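Local coordinates for protein SAG family member (Sag19) (Eimeria tenella, PDB 6ZZB) that is a surface antigen of unknown biochemical function, related to CAP proteins, that probably acts at the exterior of a coccidian parasite, at residues Asp77-Thr81 with Ser94-Pro98; Ser83-Ile87 with Tyr209-Arg215. All blocks are in the same frame, centred on the assembly; numbering follows the deposited sequence.

How the contacts relate
Contacts 1 and 2 lie on the same side of the chain's centre, with their own centres about 10 Å apart, and both draw on helix 77-86. Along the chain the segments alternate: 77-81, 83-87, 94-98, then 209-215 far downstream. The first half of the helix therefore meets the nearby approach to helix 97-105, while its last turn meets the end of strand 203-211 and the loop beyond. The two sites touch directly: Val80 packs on Tyr209, Pro95 on Leu84, and Glu79 on Ile211. Helix 77-86 thus packs both on the start of helix 97-105 and on the mixed sheet, an arrangement consistent with a CAP-like alpha/beta domain.

Contact 1: residues Asp77-Thr81 with Ser94-Pro98; sequences DTEVT and SPTAP
Thr81 gives its hydroxyl to the backbone of Pro95, with OG1 2.7 Å from Pro95 O. The donor stands above the carbonyl plane, 46° out of it, and CA of Thr81 adds a weaker C-H contact to the same oxygen at 3.4 Å. With chi1 at -62°, OG1 sits beside the backbone N and faces the loop, which leaves the methyl CG2 to lie 3.9 Å from Ser94 CA. A threonine suits this place because its two branches serve a polar and an apolar neighbour at once. One turn earlier, the side chains of Asp77 and Thr96 cross obliquely, the methyl CG2 of Thr96 coming 3.7 Å from CG of Asp77. On the side of the helix that faces the sheet, Val80 brings CG1 against the loop backbone, 3.9 Å from Thr96 CA; a branched apolar residue fits this buried spot and also touches Ser192.

A water donates to Asp77 OD1 at 2.8 Å and accepts from Ala97 N, also at 2.8 Å, so the carboxylate is linked to the amino end of the next helix, whose dipole would probably favour a negative charge nearby. Thr96 is the N-cap of that helix, its OG1 weakly bonded to Lys99 N. Pro98 lacks an amide hydrogen, which costs nothing in the first turn, where N-H groups find no carbonyl of their own helix. Beneath, small Ala97 rests on Ser192 and Ala194 of strand 190-196. Two helices laid on one face of a sheet are consistent with the layered alpha/beta architecture of CAP domains.

Contact 2: residues Ser83-Ile87 with Tyr209-Arg215; sequences SLKAI and YFIDPLR
Ser83 and Tyr209 share a hydrogen bond between hydroxyls, OG to OH at 2.7 Å, with the serine oxygen at the edge of the ring and in its plane. Ser83 OG lies anti to the backbone N (chi1 176°), which carries it toward the strand, and it also meets a water 2.7 Å away that donates to OD1 of Asp212. Serine is short enough to sit at the end of the long tyrosine and still bind this water. The second carboxylate oxygen of Asp212 pairs with Lys189.

Tyr209 belongs to strand 203-211 and turns its ring to the face of the sheet that carries helix 77-86, whereas Phe210 packs against helix 175-183, so the sheet lies between helices, consistent with the alpha/beta/alpha sandwich of CAP proteins. The cis peptide between Ile211 and Asp212 comes where the strand gives way to loop.

Apolar contacts lie beside the polar pair. Leu84 and Tyr209 run past each other in opposite directions, with Leu84 CD2 3.4 Å from Tyr209 CE1. Ile87 CD1 rests 4.1 Å from CG of Pro213.

Of another kind is the methyl CG2 of Ile87, laid over one face of the Arg215 guanidinium, 3.5 Å from NE.

Contact 1: residues Asp77-Thr81 with Ser94-Pro98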
ATOM      1  N   ASP A  77      13.118   5.066   7.586  1.00 13.26           N
ATOM      2  CA  ASP A  77      13.478   3.645   7.467  1.00 12.99           C
ATOM      3  C   ASP A  77      13.517   2.968   8.832  1.00 13.30           C
ATOM      4  O   ASP A  77      13.013   1.874   8.942  1.00 13.42           O
ATOM      5  CB  ASP A  77      14.803   3.441   6.745  1.00 13.86           C
ATOM      6  CG  ASP A  77      14.754   3.703   5.261  1.00 16.65           C
ATOM      7  OD1 ASP A  77      13.667   3.696   4.710  1.00 15.60           O
ATOM      8  OD2 ASP A  77      15.822   3.848   4.644  1.00 18.49           O
ATOM      9  N   THR A  78      14.144   3.590   9.837  1.00 14.44           N
ATOM     10  CA  THR A  78      14.273   2.956  11.171  1.00 15.58           C
ATOM     11  C   THR A  78      12.890   2.602  11.719  1.00 13.36           C
ATOM     12  O   THR A  78      12.708   1.570  12.322  1.00 12.99           O
ATOM     13  CB  THR A  78      14.988   3.886  12.157  1.00 19.37           C
ATOM     14  OG1 THR A  78      16.255   4.273  11.618  1.00 25.56           O
ATOM     15  CG2 THR A  78      15.212   3.193  13.479  1.00 23.39           C
ATOM     16  N   GLU A  79      11.943   3.504  11.508  1.00 12.68           N
ATOM     17  CA  GLU A  79      10.569   3.342  12.012  1.00 13.16           C
ATOM     18  C   GLU A  79       9.879   2.191  11.290  1.00 11.55           C
ATOM     19  O   GLU A  79       9.209   1.403  11.929  1.00 11.55           O
ATOM     20  CB  GLU A  79       9.804   4.642  11.822  1.00 13.29           C
ATOM     21  CG  GLU A  79      10.314   5.773  12.682  1.00 14.19           C
ATOM     22  CD  GLU A  79       9.499   7.024  12.456  1.00 16.30           C
ATOM     23  OE1 GLU A  79       9.516   7.578  11.336  1.00 14.41           O
ATOM     24  OE2 GLU A  79       8.907   7.497  13.432  1.00 20.10           O
ATOM     25  N   VAL A  80      10.071   2.127   9.972  1.00 11.35           N
ATOM     26  CA  VAL A  80       9.471   1.020   9.195  1.00 11.38           C
ATOM     27  C   VAL A  80      10.052  -0.309   9.672  1.00 10.75           C
ATOM     28  O   VAL A  80       9.303  -1.246   9.928  1.00 10.99           O
ATOM     29  CB  VAL A  80       9.707   1.241   7.695  1.00 11.05           C
ATOM     30  CG1 VAL A  80       9.281   0.026   6.901  1.00 10.77           C
ATOM     31  CG2 VAL A  80       8.995   2.493   7.225  1.00 11.36           C
ATOM     32  N   THR A  81      11.380  -0.386   9.834  1.00 10.49           N
ATOM     33  CA  THR A  81      12.011  -1.650  10.272  1.00 10.91           C
ATOM     34  C   THR A  81      11.455  -2.068  11.628  1.00 10.42           C
ATOM     35  O   THR A  81      11.137  -3.223  11.865  1.00 11.31           O
ATOM     36  CB  THR A  81      13.524  -1.500  10.318  1.00 11.37           C
ATOM     37  OG1 THR A  81      14.005  -1.218   8.994  1.00 14.08           O
ATOM     38  CG2 THR A  81      14.174  -2.733  10.907  1.00 12.60           C
ATOM     39  N   SER A  94      16.545  -6.008   7.899  1.00 15.39           N
ATOM     40  CA  SER A  94      16.261  -4.581   8.179  1.00 16.09           C
ATOM     41  C   SER A  94      15.294  -4.047   7.123  1.00 12.57           C
ATOM     42  O   SER A  94      15.615  -3.135   6.365  1.00 13.94           O
ATOM     43  CB  SER A  94      17.520  -3.775   8.203  1.00 17.07           C
ATOM     44  OG  SER A  94      18.334  -4.206   9.282  1.00 20.91           O
ATOM     45  N   PRO A  95      14.074  -4.604   7.055  1.00 12.87           N
ATOM     46  CA  PRO A  95      13.174  -4.289   5.938  1.00 12.05           C
ATOM     47  C   PRO A  95      12.719  -2.831   5.935  1.00 11.82           C
ATOM     48  O   PRO A  95      12.446  -2.248   6.996  1.00 12.53           O
ATOM     49  CB  PRO A  95      12.009  -5.260   6.119  1.00 12.66           C
ATOM     50  CG  PRO A  95      12.024  -5.531   7.622  1.00 12.60           C
ATOM     51  CD  PRO A  95      13.502  -5.588   7.957  1.00 12.82           C
ATOM     52  N   THR A  96      12.629  -2.291   4.750  1.00 10.17           N
ATOM     53  CA  THR A  96      12.226  -0.900   4.480  1.00 10.62           C
ATOM     54  C   THR A  96      11.308  -0.904   3.265  1.00 10.69           C
ATOM     55  O   THR A  96      11.244  -1.941   2.567  1.00 10.93           O
ATOM     56  CB  THR A  96      13.440  -0.021   4.204  1.00 11.03           C
ATOM     57  OG1 THR A  96      14.034  -0.574   3.027  1.00 11.38           O
ATOM     58  CG2 THR A  96      14.451   0.017   5.333  1.00 12.12           C
ATOM     59  N   ALA A  97      10.647   0.199   2.968  1.00 10.17           N
ATOM     60  CA  ALA A  97       9.779   0.247   1.785  1.00  9.91           C
ATOM     61  C   ALA A  97      10.566  -0.058   0.522  1.00 10.45           C
ATOM     62  O   ALA A  97      10.092  -0.837  -0.308  1.00 10.13           O
ATOM     63  CB  ALA A  97       9.017   1.536   1.732  1.00 10.21           C
ATOM     64  N   PRO A  98      11.774   0.501   0.286  1.00 10.73           N
ATOM     65  CA  PRO A  98      12.498   0.145  -0.932  1.00 10.48           C
ATOM     66  C   PRO A  98      12.796  -1.352  -1.024  1.00 10.51           C
ATOM     67  O   PRO A  98      12.642  -1.944  -2.084  1.00 10.59           O
ATOM     68  CB  PRO A  98      13.789   0.964  -0.840  1.00 11.67           C
ATOM     69  CG  PRO A  98      13.402   2.148   0.005  1.00 12.53           C
ATOM     70  CD  PRO A  98      12.411   1.625   1.012  1.00 11.51           C
TER
HETATM   71  O   HOH W   1      11.100   2.632   4.375  1.00 10.02           O

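Contact 2: residues Ser83-Ile87 with Tyr209-Arg215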
ATOM      1  N   SER A  83       8.570  -1.120  13.165  1.00 11.13           N
ATOM      2  CA  SER A  83       7.132  -1.455  13.035  1.00 10.91           C
ATOM      3  C   SER A  83       6.974  -2.887  12.507  1.00 11.04           C
ATOM      4  O   SER A  83       6.197  -3.669  13.051  1.00 11.73           O
ATOM      5  CB  SER A  83       6.461  -0.459  12.154  1.00 11.36           C
ATOM      6  OG  SER A  83       5.108  -0.802  11.937  1.00 12.04           O
ATOM      7  N   LEU A  84       7.755  -3.220  11.473  1.00 11.23           N
ATOM      8  CA  LEU A  84       7.706  -4.588  10.905  1.00 11.33           C
ATOM      9  C   LEU A  84       8.191  -5.618  11.925  1.00 12.13           C
ATOM     10  O   LEU A  84       7.585  -6.674  12.037  1.00 12.68           O
ATOM     11  CB  LEU A  84       8.532  -4.585   9.626  1.00 10.81           C
ATOM     12  CG  LEU A  84       7.810  -3.933   8.438  1.00 11.63           C
ATOM     13  CD1 LEU A  84       8.785  -3.695   7.310  1.00 11.90           C
ATOM     14  CD2 LEU A  84       6.636  -4.793   7.959  1.00 13.09           C
ATOM     15  N   LYS A  85       9.251  -5.282  12.658  1.00 11.78           N
ATOM     16  CA  LYS A  85       9.795  -6.212  13.681  1.00 13.49           C
ATOM     17  C   LYS A  85       8.718  -6.533  14.719  1.00 13.99           C
ATOM     18  O   LYS A  85       8.595  -7.699  15.147  1.00 15.57           O
ATOM     19  CB  LYS A  85      11.028  -5.593  14.325  1.00 14.41           C
ATOM     20  CG  LYS A  85      11.672  -6.472  15.386  1.00 17.17           C
ATOM     21  CD  LYS A  85      12.873  -5.810  16.007  1.00 19.77           C
ATOM     22  CE  LYS A  85      13.411  -6.607  17.184  1.00 26.24           C
ATOM     23  NZ  LYS A  85      13.926  -7.927  16.757  1.00 31.76           N
ATOM     24  N   ALA A  86       7.887  -5.560  15.070  1.00 13.76           N
ATOM     25  CA  ALA A  86       6.796  -5.730  16.060  1.00 15.42           C
ATOM     26  C   ALA A  86       5.734  -6.716  15.574  1.00 17.32           C
ATOM     27  O   ALA A  86       5.050  -7.318  16.422  1.00 18.37           O
ATOM     28  CB  ALA A  86       6.190  -4.398  16.384  1.00 15.04           C
ATOM     29  N   ILE A  87       5.577  -6.888  14.261  1.00 16.14           N
ATOM     30  CA  ILE A  87       4.587  -7.851  13.711  1.00 16.70           C
ATOM     31  C   ILE A  87       5.358  -9.040  13.144  1.00 17.16           C
ATOM     32  O   ILE A  87       4.779  -9.730  12.274  1.00 20.07           O
ATOM     33  CB  ILE A  87       3.603  -7.214  12.711  1.00 17.48           C
ATOM     34  CG1 ILE A  87       4.311  -6.558  11.525  1.00 16.83           C
ATOM     35  CG2 ILE A  87       2.704  -6.237  13.446  1.00 19.83           C
ATOM     36  CD1 ILE A  87       3.406  -6.190  10.370  1.00 16.96           C
ATOM     37  N   TYR A 209       4.344   1.697   3.102  1.00  9.05           N
ATOM     38  CA  TYR A 209       4.187   1.112   4.433  1.00  8.70           C
ATOM     39  C   TYR A 209       3.624   2.167   5.369  1.00  8.77           C
ATOM     40  O   TYR A 209       4.220   3.250   5.491  1.00  9.87           O
ATOM     41  CB  TYR A 209       5.517   0.592   4.988  1.00  8.75           C
ATOM     42  CG  TYR A 209       5.311  -0.156   6.272  1.00  8.82           C
ATOM     43  CD1 TYR A 209       4.837  -1.446   6.235  1.00  9.50           C
ATOM     44  CD2 TYR A 209       5.516   0.404   7.517  1.00  9.62           C
ATOM     45  CE1 TYR A 209       4.542  -2.148   7.377  1.00  9.63           C
ATOM     46  CE2 TYR A 209       5.276  -0.300   8.671  1.00 10.31           C
ATOM     47  CZ  TYR A 209       4.810  -1.597   8.607  1.00  9.85           C
ATOM     48  OH  TYR A 209       4.576  -2.326   9.729  1.00 10.11           O
ATOM     49  N   PHE A 210       2.509   1.849   6.008  1.00  8.87           N
ATOM     50  CA  PHE A 210       1.835   2.731   6.972  1.00  9.32           C
ATOM     51  C   PHE A 210       2.127   2.247   8.388  1.00  9.24           C
ATOM     52  O   PHE A 210       2.019   1.068   8.675  1.00  9.87           O
ATOM     53  CB  PHE A 210       0.332   2.735   6.713  1.00  9.32           C
ATOM     54  CG  PHE A 210      -0.041   3.290   5.363  1.00  9.35           C
ATOM     55  CD1 PHE A 210       0.055   2.508   4.210  1.00  9.37           C
ATOM     56  CD2 PHE A 210      -0.484   4.595   5.216  1.00  9.88           C
ATOM     57  CE1 PHE A 210      -0.263   3.016   2.969  1.00  9.91           C
ATOM     58  CE2 PHE A 210      -0.824   5.098   3.967  1.00 10.43           C
ATOM     59  CZ  PHE A 210      -0.716   4.315   2.841  1.00 10.05           C
ATOM     60  N   ILE A 211       2.481   3.197   9.262  1.00 10.77           N
ATOM     61  CA  ILE A 211       2.636   2.959  10.712  1.00 11.41           C
ATOM     62  C   ILE A 211       1.431   3.621  11.355  1.00 11.47           C
ATOM     63  O   ILE A 211       1.269   4.828  11.171  1.00 13.26           O
ATOM     64  CB  ILE A 211       3.966   3.532  11.223  1.00 11.88           C
ATOM     65  CG1 ILE A 211       5.158   2.991  10.437  1.00 13.02           C
ATOM     66  CG2 ILE A 211       4.097   3.296  12.732  1.00 13.97           C
ATOM     67  CD1 ILE A 211       6.490   3.514  10.936  1.00 13.88           C
ATOM     68  N   ASP A 212       0.570   2.859  12.059  1.00 13.36           N
ATOM     69  CA  ASP A 212       0.617   1.437  12.324  1.00 13.26           C
ATOM     70  C   ASP A 212      -0.125   0.690  11.232  1.00 12.90           C
ATOM     71  O   ASP A 212      -1.089   1.219  10.698  1.00 14.56           O
ATOM     72  CB  ASP A 212      -0.080   1.130  13.654  1.00 14.64           C
ATOM     73  CG  ASP A 212       0.678   1.695  14.833  1.00 18.32           C
ATOM     74  OD1 ASP A 212       1.900   1.505  14.884  1.00 17.22           O
ATOM     75  OD2 ASP A 212       0.007   2.286  15.699  1.00 23.66           O
ATOM     76  N   PRO A 213       0.316  -0.511  10.841  1.00 12.60           N
ATOM     77  CA  PRO A 213      -0.349  -1.253   9.782  1.00 13.24           C
ATOM     78  C   PRO A 213      -1.704  -1.812  10.194  1.00 14.67           C
ATOM     79  O   PRO A 213      -1.852  -2.295  11.319  1.00 14.56           O
ATOM     80  CB  PRO A 213       0.620  -2.403   9.476  1.00 13.34           C
ATOM     81  CG  PRO A 213       1.375  -2.613  10.781  1.00 12.98           C
ATOM     82  CD  PRO A 213       1.505  -1.213  11.349  1.00 12.55           C
ATOM     83  N   LEU A 214      -2.632  -1.861   9.251  1.00 15.02           N
ATOM     84  CA  LEU A 214      -3.818  -2.719   9.412  1.00 16.36           C
ATOM     85  C   LEU A 214      -3.380  -4.166   9.515  1.00 16.53           C
ATOM     86  O   LEU A 214      -2.498  -4.609   8.760  1.00 16.92           O
ATOM     87  CB  LEU A 214      -4.766  -2.582   8.222  1.00 18.95           C
ATOM     88  CG  LEU A 214      -5.571  -1.311   8.194  1.00 21.74           C
ATOM     89  CD1 LEU A 214      -6.277  -1.223   6.846  1.00 21.57           C
ATOM     90  CD2 LEU A 214      -6.567  -1.279   9.349  1.00 21.85           C
ATOM     91  N   ARG A 215      -4.033  -4.921  10.390  1.00 16.81           N
ATOM     92  CA  ARG A 215      -3.772  -6.363  10.558  1.00 18.30           C
ATOM     93  C   ARG A 215      -5.093  -7.130  10.498  1.00 17.50           C
ATOM     94  O   ARG A 215      -6.131  -6.525  10.724  1.00 19.15           O
ATOM     95  CB  ARG A 215      -2.994  -6.565  11.862  1.00 22.13           C
ATOM     96  CG  ARG A 215      -1.660  -5.830  11.845  1.00 27.00           C
ATOM     97  CD  ARG A 215      -0.838  -6.125  13.067  1.00 33.38           C
ATOM     98  NE  ARG A 215      -0.495  -7.546  13.110  1.00 36.87           N
ATOM     99  CZ  ARG A 215      -0.150  -8.207  14.205  1.00 35.23           C
ATOM    100  NH1 ARG A 215      -0.079  -7.587  15.373  1.00 36.59           N
ATOM    101  NH2 ARG A 215       0.138  -9.493  14.121  1.00 39.68           N
TER
HETATM  102  O   HOH W   2       3.637  -0.394  14.111  1.00 18.87           O